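Local coordinates for uncharacterized protein (Desulfovibrio piger ATCC 29098, PDB 4Z48) that is of unknown function but, as a member of the LolA-like family of outer membrane lipoprotein-sorting proteins, may bind lipid or another hydrophobic ligand, at residues A32-N37 with M115-S120; T44-T49 with V66-A71; K77-S82 with F239-L244. One frame throughout, in Å; residues are numbered along the deposited sequence.

Contact 1 (A32-N37 with M115-S120); sequences AVMSIN and MRSDLS
Ile36 spreads three of its carbons over the backbone where the 115-120 loop passes strand 27-38. Its CD1 lies 3.5 Å from Met115 O and 3.6 Å from Ser117 CA, while CG2 reaches 3.5 Å from Arg116 O, so that the two branches meet consecutive carbonyl oxygens. The first torsion divides the work: with chi1 at -49°, CG1 stands beside the backbone N and carries CD1 toward Met115, and CG2, anti to that N, is left for Arg116 and for the flank of Asp118, whose OD2 is 4.0 Å from Ile36 CG2. Two residues back on the same face of the strand, the selenomethionine Met34 reaches the same serine next to Ile36. Its SE sits 3.8 Å from Ser117 CB, and the bend at chi3 (-77°) turns CE on toward Leu119, 4.4 Å from CD2 of that residue. Ser117 CB thus rests against Ile36 CD1 and Met34 SE together.

The loop keeps its shape through bonds of its own. Ser117 OG accepts from Leu119 N at 3.1 Å, an ST turn, and is also bonded to Phe114 O. Asp118 turns its carboxylate to strands 204-214 and 219-230, where OD1 meets Arg214 and Ser219 and OD2 meets Thr221; Arg45 NE, from strand 41-54, bonds Met115 O beside Ile36.

Between the two segments themselves the adhesion is by van der Waals contact, with the polar bonds made to neighbouring strands. The Asp118 carboxylate has Arg214 and two hydroxyls to stabilise its probable negative charge, and the loop is thereby anchored across several strands of the curved LolA-like sheet.

Contact 2 (T44-T49 with V66-A71); sequences TRSFKT and VFDRPA
Thr44 O meets the ring of Pro70 at the end of the pairing, 3.1 Å from Pro70 CD, just past the cis peptide bond that precedes the proline. The same oxygen accepts from Arg45 NH1 at 2.9 Å, the donor standing above the carbonyl plane while the oxygen lies in the guanidinium plane. Arg45 bends back at chi2 (90°) to make this bond, and its CB rests at the edge of the Phe67 ring, 3.8 Å from CE2. Ser46 begins the backbone ladder: its N donates to Arg69 O, and its O accepts from Asp68 N. Strands 41-54 and 60-69 form an antiparallel beta hairpin here, and a beta bulge shifts the register by one residue between the hydrogen-bonded pair Ser46-Arg69 and the non-hydrogen-bonded pair Phe47-Phe67. Phe47 lays its CB over one face of Phe67, 3.9 Å from the ring centroid. The two side chains run side by side, but their planes are 46° apart, and Phe47 CD1 comes within 3.5 Å of Phe67 CE2. Lys48 and Val66 exchange two backbone bonds, N to O and O to N, each 2.9 Å long. From the face shared with Ser46 and Val66, the lysine bends at chi4 to cross Asp68 at about a right angle, its NZ making a weak salt bridge of 3.4 Å with OD2.

Contact 3 (K77-S82 with F239-L244); sequences KYLVWS and FEHSAL
A chi1 of 179° turns the isobutyl group of Leu79 away from its own amide nitrogen and pushes both methyls into the 239-244 turn, whereas in Trp81 a chi1 of -67° sets CG beside the backbone N, and NE1 then points to Phe239 O. The leucine methyls part ways: CD1 lies 3.6 Å from Phe239 O, and CD2 touches His241 CA and Glu240 O. At its base, Leu79 CB meets Leu244, whose CD1 is 3.8 Å away and whose CD2 also reaches over Lys77 O. Leu244 lies along Leu79 from CB to CD2, and the turn backbone meets the two methyls.

Two hydrogen bonds flank this apolar centre. Trp81 NE1 donates to Phe239 O at 2.9 Å with an angle of 142° at the hydrogen; the nitrogen lies in the carbonyl plane, and the oxygen is tilted a little from the indole plane. Beyond Leu244, the extended chain of Lys77 carries NZ to Ala243 O, 2.8 Å away and almost straight out from the carbonyl. Inside the turn, Ala243 N bonds Glu240 O and Leu244 N bonds His241 O. The indole itself stacks on Tyr62 and meets Trp93 edge-to-face.

The segment 239-244, which follows the last strand, 219-230, is thus fixed to strand 77-82 of the LolA-like fold, between strands 60-69 and 91-96, through backbone carbonyls at both ends, each receiving a side-chain donor. The lysine charge would probably polarise the Ala243 carbonyl and strengthen its bond.

From the N terminus, strand 27-38 supplies the first half of contact 1, which closes only after the chain has run through four further strands and strand 101-104 to reach the loop at 115-120. Contact 2 falls wholly within that long excursion, closing the short hairpin of strands 41-54 and 60-69. Contact 3 opens next, on strand 77-82, before contact 1 has closed, and ends near the C terminus at 239-244, so contacts 1 and 3 cross, while 2 and 3 follow in series. Strands 27-38, 41-54, 60-69 and 77-82 are consecutive neighbours, on which 115-120 and 239-244 pack. Met115 touches both Phe67 and Tyr78, and Phe67 packs on Tyr78, joining all three contacts.

Contact 1 (A32-N37 with M115-S120)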
loop_
_atom_site.group_PDB
_atom_site.type_symbol
_atom_site.label_atom_id
_atom_site.label_comp_id
_atom_site.label_asym_id
_atom_site.label_seq_id
_atom_site.Cartn_x
_atom_site.Cartn_y
_atom_site.Cartn_z
ATOM N N ALA A 32 -9.742 6.166 7.836
ATOM C CA ALA A 32 -8.588 7.028 7.557
ATOM C C ALA A 32 -9.013 8.403 7.104
ATOM O O ALA A 32 -10.115 8.567 6.565
ATOM C CB ALA A 32 -7.697 6.407 6.473
ATOM N N VAL A 33 -8.136 9.386 7.347
ATOM C CA VAL A 33 -8.241 10.755 6.832
ATOM C C VAL A 33 -6.928 11.008 6.080
ATOM O O VAL A 33 -5.850 10.743 6.622
ATOM C CB VAL A 33 -8.533 11.830 7.915
ATOM C CG1 VAL A 33 -8.380 13.238 7.327
ATOM C CG2 VAL A 33 -9.946 11.671 8.467
HETATM N N MSE A 34 -7.033 11.510 4.856
HETATM C CA MSE A 34 -5.910 11.835 3.989
HETATM C C MSE A 34 -5.933 13.328 3.707
HETATM O O MSE A 34 -6.988 13.890 3.425
HETATM C CB MSE A 34 -6.019 10.981 2.708
HETATM C CG MSE A 34 -5.315 11.510 1.497
HETATM SE SE MSE A 34 -5.925 10.399 -0.035
HETATM C CE MSE A 34 -4.939 8.932 0.251
ATOM N N SER A 35 -4.782 13.968 3.843
ATOM C CA SER A 35 -4.617 15.386 3.558
ATOM C C SER A 35 -3.500 15.533 2.490
ATOM O O SER A 35 -2.363 15.110 2.699
ATOM C CB SER A 35 -4.310 16.145 4.855
ATOM O OG SER A 35 -4.031 17.509 4.596
ATOM N N ILE A 36 -3.861 16.078 1.331
ATOM C CA ILE A 36 -2.977 16.283 0.193
ATOM C C ILE A 36 -2.610 17.756 0.089
ATOM O O ILE A 36 -3.506 18.608 -0.106
ATOM C CB ILE A 36 -3.685 15.789 -1.108
ATOM C CG1 ILE A 36 -4.291 14.374 -0.928
ATOM C CG2 ILE A 36 -2.688 15.808 -2.276
ATOM C CD1 ILE A 36 -5.396 14.008 -1.910
ATOM N N ASN A 37 -1.299 18.061 0.155
ATOM C CA ASN A 37 -0.830 19.450 0.087
ATOM C C ASN A 37 -0.059 19.721 -1.189
ATOM O O ASN A 37 0.966 19.113 -1.434
ATOM C CB ASN A 37 0.023 19.794 1.311
ATOM C CG ASN A 37 0.297 21.275 1.516
ATOM O OD1 ASN A 37 0.900 21.964 0.674
ATOM N ND2 ASN A 37 -0.066 21.775 2.691
HETATM N N MSE A 115 -6.833 9.328 -6.321
HETATM C CA MSE A 115 -7.675 10.384 -5.690
HETATM C C MSE A 115 -6.938 11.709 -5.501
HETATM O O MSE A 115 -7.126 12.402 -4.487
HETATM C CB MSE A 115 -8.222 9.876 -4.351
HETATM C CG MSE A 115 -9.066 8.618 -4.500
HETATM SE SE MSE A 115 -10.675 9.034 -5.435
HETATM C CE MSE A 115 -11.544 10.065 -3.936
ATOM N N ARG A 116 -6.117 12.056 -6.524
ATOM C CA ARG A 116 -5.290 13.257 -6.645
ATOM C C ARG A 116 -4.208 13.316 -5.552
ATOM O O ARG A 116 -3.577 14.368 -5.382
ATOM C CB ARG A 116 -6.140 14.538 -6.649
ATOM C CG ARG A 116 -7.156 14.509 -7.799
ATOM C CD ARG A 116 -8.166 15.619 -7.710
ATOM N NE ARG A 116 -7.565 16.930 -7.877
ATOM C CZ ARG A 116 -8.272 18.056 -7.885
ATOM N NH1 ARG A 116 -9.593 18.020 -7.739
ATOM N NH2 ARG A 116 -7.670 19.222 -8.049
ATOM N N SER A 117 -3.985 12.192 -4.824
ATOM C CA SER A 117 -2.963 12.095 -3.779
ATOM C C SER A 117 -1.586 11.765 -4.362
ATOM O O SER A 117 -1.424 11.584 -5.578
ATOM C CB SER A 117 -3.335 11.058 -2.717
ATOM O OG SER A 117 -3.076 9.739 -3.175
ATOM N N ASP A 118 -0.589 11.667 -3.457
ATOM C CA ASP A 118 0.784 11.305 -3.811
ATOM C C ASP A 118 0.944 9.797 -3.896
ATOM O O ASP A 118 1.994 9.320 -4.316
ATOM C CB ASP A 118 1.763 11.954 -2.854
ATOM C CG ASP A 118 1.754 13.452 -3.115
ATOM O OD1 ASP A 118 2.348 13.865 -4.091
ATOM O OD2 ASP A 118 0.998 14.183 -2.420
ATOM N N LEU A 119 -0.136 9.056 -3.646
ATOM C CA LEU A 119 -0.166 7.600 -3.857
ATOM C C LEU A 119 -0.649 7.319 -5.285
ATOM O O LEU A 119 -1.533 8.043 -5.763
ATOM C CB LEU A 119 -1.162 6.966 -2.867
ATOM C CG LEU A 119 -0.771 6.743 -1.417
ATOM C CD1 LEU A 119 -0.639 8.059 -0.652
ATOM C CD2 LEU A 119 -1.872 5.978 -0.716
ATOM N N SER A 120 -0.110 6.283 -5.954
ATOM C CA SER A 120 -0.579 5.827 -7.253
ATOM C C SER A 120 -1.589 4.721 -7.035
ATOM O O SER A 120 -1.628 4.175 -5.941
ATOM C CB SER A 120 0.586 5.318 -8.089
ATOM O OG SER A 120 1.469 6.363 -8.458
#

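Contact 2 (T44-T49 with V66-A71)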
loop_
_atom_site.group_PDB
_atom_site.type_symbol
_atom_site.label_atom_id
_atom_site.label_comp_id
_atom_site.label_asym_id
_atom_site.label_seq_id
_atom_site.Cartn_x
_atom_site.Cartn_y
_atom_site.Cartn_z
ATOM N N THR A 44 -8.700 17.052 0.863
ATOM C CA THR A 44 -8.856 16.099 1.959
ATOM C C THR A 44 -9.813 15.017 1.535
ATOM O O THR A 44 -10.639 15.226 0.652
ATOM C CB THR A 44 -9.294 16.802 3.311
ATOM O OG1 THR A 44 -10.696 17.030 3.364
ATOM C CG2 THR A 44 -8.556 18.085 3.576
ATOM N N ARG A 45 -9.632 13.836 2.082
ATOM C CA ARG A 45 -10.472 12.675 1.853
ATOM C C ARG A 45 -10.616 11.903 3.139
ATOM O O ARG A 45 -9.647 11.812 3.887
ATOM C CB ARG A 45 -9.885 11.745 0.783
ATOM C CG ARG A 45 -10.073 12.202 -0.656
ATOM C CD ARG A 45 -8.921 13.065 -1.140
ATOM N NE ARG A 45 -9.060 13.354 -2.563
ATOM C CZ ARG A 45 -9.762 14.359 -3.062
ATOM N NH1 ARG A 45 -10.389 15.207 -2.251
ATOM N NH2 ARG A 45 -9.836 14.533 -4.375
ATOM N N SER A 46 -11.806 11.365 3.394
ATOM C CA SER A 46 -12.096 10.474 4.524
ATOM C C SER A 46 -12.547 9.181 3.914
ATOM O O SER A 46 -13.375 9.223 2.998
ATOM C CB SER A 46 -13.190 11.042 5.435
ATOM O OG SER A 46 -12.720 12.081 6.274
ATOM N N PHE A 47 -12.049 8.046 4.392
ATOM C CA PHE A 47 -12.470 6.757 3.843
ATOM C C PHE A 47 -12.425 5.614 4.865
ATOM O O PHE A 47 -11.801 5.722 5.902
ATOM C CB PHE A 47 -11.653 6.368 2.597
ATOM C CG PHE A 47 -10.149 6.298 2.740
ATOM C CD1 PHE A 47 -9.362 7.440 2.591
ATOM C CD2 PHE A 47 -9.514 5.087 2.987
ATOM C CE1 PHE A 47 -7.971 7.376 2.711
ATOM C CE2 PHE A 47 -8.118 5.011 3.062
ATOM C CZ PHE A 47 -7.352 6.151 2.890
ATOM N N LYS A 48 -13.153 4.542 4.573
ATOM C CA LYS A 48 -13.119 3.299 5.339
ATOM C C LYS A 48 -12.547 2.224 4.421
ATOM O O LYS A 48 -12.823 2.228 3.214
ATOM C CB LYS A 48 -14.505 2.892 5.877
ATOM C CG LYS A 48 -15.058 3.797 6.977
ATOM C CD LYS A 48 -16.531 3.521 7.227
ATOM C CE LYS A 48 -17.032 4.316 8.415
ATOM N NZ LYS A 48 -17.233 5.754 8.096
ATOM N N THR A 49 -11.704 1.337 4.968
ATOM C CA THR A 49 -11.117 0.239 4.221
ATOM C C THR A 49 -11.566 -1.089 4.826
ATOM O O THR A 49 -11.385 -1.312 6.012
ATOM C CB THR A 49 -9.552 0.340 4.142
ATOM O OG1 THR A 49 -9.175 1.596 3.564
ATOM C CG2 THR A 49 -8.940 -0.770 3.286
ATOM N N VAL A 66 -14.081 2.712 0.697
ATOM C CA VAL A 66 -15.302 3.509 0.547
ATOM C C VAL A 66 -15.059 4.933 1.067
ATOM O O VAL A 66 -14.816 5.106 2.268
ATOM C CB VAL A 66 -16.517 2.871 1.272
ATOM C CG1 VAL A 66 -17.788 3.668 0.971
ATOM C CG2 VAL A 66 -16.717 1.412 0.877
ATOM N N PHE A 67 -15.135 5.942 0.178
ATOM C CA PHE A 67 -14.978 7.361 0.560
ATOM C C PHE A 67 -16.301 7.923 1.066
ATOM O O PHE A 67 -17.368 7.712 0.454
ATOM C CB PHE A 67 -14.470 8.206 -0.646
ATOM C CG PHE A 67 -13.024 7.895 -0.933
ATOM C CD1 PHE A 67 -12.674 6.813 -1.740
ATOM C CD2 PHE A 67 -12.011 8.629 -0.341
ATOM C CE1 PHE A 67 -11.334 6.463 -1.933
ATOM C CE2 PHE A 67 -10.666 8.308 -0.572
ATOM C CZ PHE A 67 -10.342 7.207 -1.342
ATOM N N ASP A 68 -16.236 8.727 2.109
ATOM C CA ASP A 68 -17.497 9.289 2.600
ATOM C C ASP A 68 -17.503 10.813 2.575
ATOM O O ASP A 68 -18.576 11.389 2.566
ATOM C CB ASP A 68 -17.790 8.778 4.023
ATOM C CG ASP A 68 -16.595 8.883 4.956
ATOM O OD1 ASP A 68 -16.052 9.987 5.090
ATOM O OD2 ASP A 68 -16.247 7.867 5.596
ATOM N N ARG A 69 -16.313 11.459 2.664
ATOM C CA ARG A 69 -16.184 12.920 2.728
ATOM C C ARG A 69 -14.932 13.396 1.982
ATOM O O ARG A 69 -13.958 12.639 1.904
ATOM C CB ARG A 69 -16.124 13.419 4.208
ATOM C CG ARG A 69 -17.313 13.077 5.120
ATOM C CD ARG A 69 -18.535 13.959 4.917
ATOM N NE ARG A 69 -18.262 15.335 5.319
ATOM C CZ ARG A 69 -18.837 16.408 4.790
ATOM N NH1 ARG A 69 -19.762 16.277 3.842
ATOM N NH2 ARG A 69 -18.506 17.616 5.212
ATOM N N PRO A 70 -14.908 14.653 1.470
ATOM C CA PRO A 70 -16.026 15.619 1.415
ATOM C C PRO A 70 -17.099 15.156 0.427
ATOM O O PRO A 70 -16.969 14.097 -0.213
ATOM C CB PRO A 70 -15.356 16.933 0.969
ATOM C CG PRO A 70 -14.159 16.491 0.160
ATOM C CD PRO A 70 -13.720 15.147 0.749
ATOM N N ALA A 71 -18.180 15.940 0.359
ATOM C CA ALA A 71 -19.362 15.697 -0.482
ATOM C C ALA A 71 -19.003 15.296 -1.916
ATOM O O ALA A 71 -19.629 14.392 -2.434
ATOM C CB ALA A 71 -20.241 16.926 -0.499
#

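Contact 3 (K77-S82 with F239-L244)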
loop_
_atom_site.group_PDB
_atom_site.type_symbol
_atom_site.label_atom_id
_atom_site.label_comp_id
_atom_site.label_asym_id
_atom_site.label_seq_id
_atom_site.Cartn_x
_atom_site.Cartn_y
_atom_site.Cartn_z
ATOM N N LYS A 77 -15.921 4.327 -4.541
ATOM C CA LYS A 77 -15.544 3.021 -4.044
ATOM C C LYS A 77 -14.496 2.382 -4.954
ATOM O O LYS A 77 -14.634 2.416 -6.176
ATOM C CB LYS A 77 -16.752 2.085 -3.927
ATOM C CG LYS A 77 -17.806 2.482 -2.894
ATOM C CD LYS A 77 -19.014 1.592 -3.078
ATOM C CE LYS A 77 -19.974 1.666 -1.928
ATOM N NZ LYS A 77 -20.967 0.561 -1.979
ATOM N N TYR A 78 -13.464 1.807 -4.347
ATOM C CA TYR A 78 -12.427 1.021 -5.028
ATOM C C TYR A 78 -12.517 -0.412 -4.587
ATOM O O TYR A 78 -12.528 -0.671 -3.388
ATOM C CB TYR A 78 -11.020 1.542 -4.752
ATOM C CG TYR A 78 -10.703 2.823 -5.463
ATOM C CD1 TYR A 78 -11.174 4.047 -4.981
ATOM C CD2 TYR A 78 -9.877 2.833 -6.589
ATOM C CE1 TYR A 78 -10.860 5.242 -5.622
ATOM C CE2 TYR A 78 -9.558 4.022 -7.235
ATOM C CZ TYR A 78 -10.022 5.226 -6.729
ATOM O OH TYR A 78 -9.697 6.401 -7.360
ATOM N N LEU A 79 -12.601 -1.347 -5.554
ATOM C CA LEU A 79 -12.613 -2.782 -5.285
ATOM C C LEU A 79 -11.272 -3.352 -5.787
ATOM O O LEU A 79 -10.917 -3.130 -6.935
ATOM C CB LEU A 79 -13.817 -3.482 -5.943
ATOM C CG LEU A 79 -13.941 -5.013 -5.751
ATOM C CD1 LEU A 79 -13.950 -5.407 -4.283
ATOM C CD2 LEU A 79 -15.203 -5.532 -6.407
ATOM N N VAL A 80 -10.493 -4.001 -4.909
ATOM C CA VAL A 80 -9.194 -4.532 -5.312
ATOM C C VAL A 80 -9.158 -6.025 -5.033
ATOM O O VAL A 80 -9.487 -6.443 -3.921
ATOM C CB VAL A 80 -7.991 -3.821 -4.619
ATOM C CG1 VAL A 80 -6.660 -4.319 -5.188
ATOM C CG2 VAL A 80 -8.097 -2.292 -4.666
ATOM N N TRP A 81 -8.814 -6.817 -6.055
ATOM C CA TRP A 81 -8.594 -8.265 -5.977
ATOM C C TRP A 81 -7.115 -8.481 -6.260
ATOM O O TRP A 81 -6.676 -8.426 -7.418
ATOM C CB TRP A 81 -9.483 -9.029 -6.962
ATOM C CG TRP A 81 -10.952 -8.998 -6.683
ATOM C CD1 TRP A 81 -11.592 -8.400 -5.634
ATOM C CD2 TRP A 81 -11.978 -9.567 -7.511
ATOM N NE1 TRP A 81 -12.952 -8.575 -5.750
ATOM C CE2 TRP A 81 -13.216 -9.292 -6.889
ATOM C CE3 TRP A 81 -11.963 -10.323 -8.704
ATOM C CZ2 TRP A 81 -14.431 -9.725 -7.421
ATOM C CZ3 TRP A 81 -13.168 -10.746 -9.241
ATOM C CH2 TRP A 81 -14.386 -10.447 -8.602
ATOM N N SER A 82 -6.337 -8.581 -5.184
ATOM C CA SER A 82 -4.884 -8.688 -5.208
ATOM C C SER A 82 -4.494 -10.152 -5.021
ATOM O O SER A 82 -4.926 -10.792 -4.064
ATOM C CB SER A 82 -4.271 -7.767 -4.151
ATOM O OG SER A 82 -2.869 -7.618 -4.277
ATOM N N PHE A 239 -16.711 -7.698 -0.939
ATOM C CA PHE A 239 -15.675 -7.876 -1.953
ATOM C C PHE A 239 -16.207 -8.400 -3.290
ATOM O O PHE A 239 -15.417 -8.744 -4.175
ATOM C CB PHE A 239 -14.551 -8.786 -1.386
ATOM C CG PHE A 239 -14.216 -8.383 0.037
ATOM C CD1 PHE A 239 -13.458 -7.240 0.294
ATOM C CD2 PHE A 239 -14.717 -9.100 1.115
ATOM C CE1 PHE A 239 -13.180 -6.844 1.604
ATOM C CE2 PHE A 239 -14.472 -8.680 2.424
ATOM C CZ PHE A 239 -13.699 -7.560 2.660
ATOM N N GLU A 240 -17.532 -8.419 -3.462
ATOM C CA GLU A 240 -18.133 -8.839 -4.727
ATOM C C GLU A 240 -18.268 -7.630 -5.626
ATOM O O GLU A 240 -18.497 -6.510 -5.134
ATOM C CB GLU A 240 -19.491 -9.506 -4.508
ATOM C CG GLU A 240 -19.385 -10.957 -4.072
ATOM C CD GLU A 240 -20.634 -11.525 -3.425
ATOM O OE1 GLU A 240 -21.753 -11.064 -3.757
ATOM O OE2 GLU A 240 -20.492 -12.442 -2.584
ATOM N N HIS A 241 -18.168 -7.853 -6.945
ATOM C CA HIS A 241 -18.282 -6.786 -7.943
ATOM C C HIS A 241 -19.579 -5.982 -7.756
ATOM O O HIS A 241 -19.567 -4.773 -7.998
ATOM C CB HIS A 241 -18.158 -7.343 -9.373
ATOM C CG HIS A 241 -17.715 -6.309 -10.353
ATOM N ND1 HIS A 241 -18.599 -5.767 -11.269
ATOM C CD2 HIS A 241 -16.511 -5.709 -10.495
ATOM C CE1 HIS A 241 -17.905 -4.871 -11.954
ATOM N NE2 HIS A 241 -16.644 -4.795 -11.520
ATOM N N SER A 242 -20.640 -6.633 -7.191
ATOM C CA SER A 242 -21.957 -6.067 -6.839
ATOM C C SER A 242 -21.891 -5.014 -5.721
ATOM O O SER A 242 -22.773 -4.162 -5.664
ATOM C CB SER A 242 -22.924 -7.173 -6.419
ATOM O OG SER A 242 -22.511 -7.855 -5.245
ATOM N N ALA A 243 -20.871 -5.059 -4.838
ATOM C CA ALA A 243 -20.703 -4.064 -3.767
ATOM C C ALA A 243 -20.388 -2.660 -4.352
ATOM O O ALA A 243 -20.573 -1.651 -3.661
ATOM C CB ALA A 243 -19.601 -4.495 -2.811
ATOM N N LEU A 244 -19.948 -2.599 -5.636
ATOM C CA LEU A 244 -19.616 -1.349 -6.314
ATOM C C LEU A 244 -20.886 -0.562 -6.682
ATOM O O LEU A 244 -21.161 0.416 -5.998
ATOM C CB LEU A 244 -18.701 -1.576 -7.532
ATOM C CG LEU A 244 -17.267 -1.991 -7.177
ATOM C CD1 LEU A 244 -16.529 -2.480 -8.399
ATOM C CD2 LEU A 244 -16.497 -0.852 -6.548
#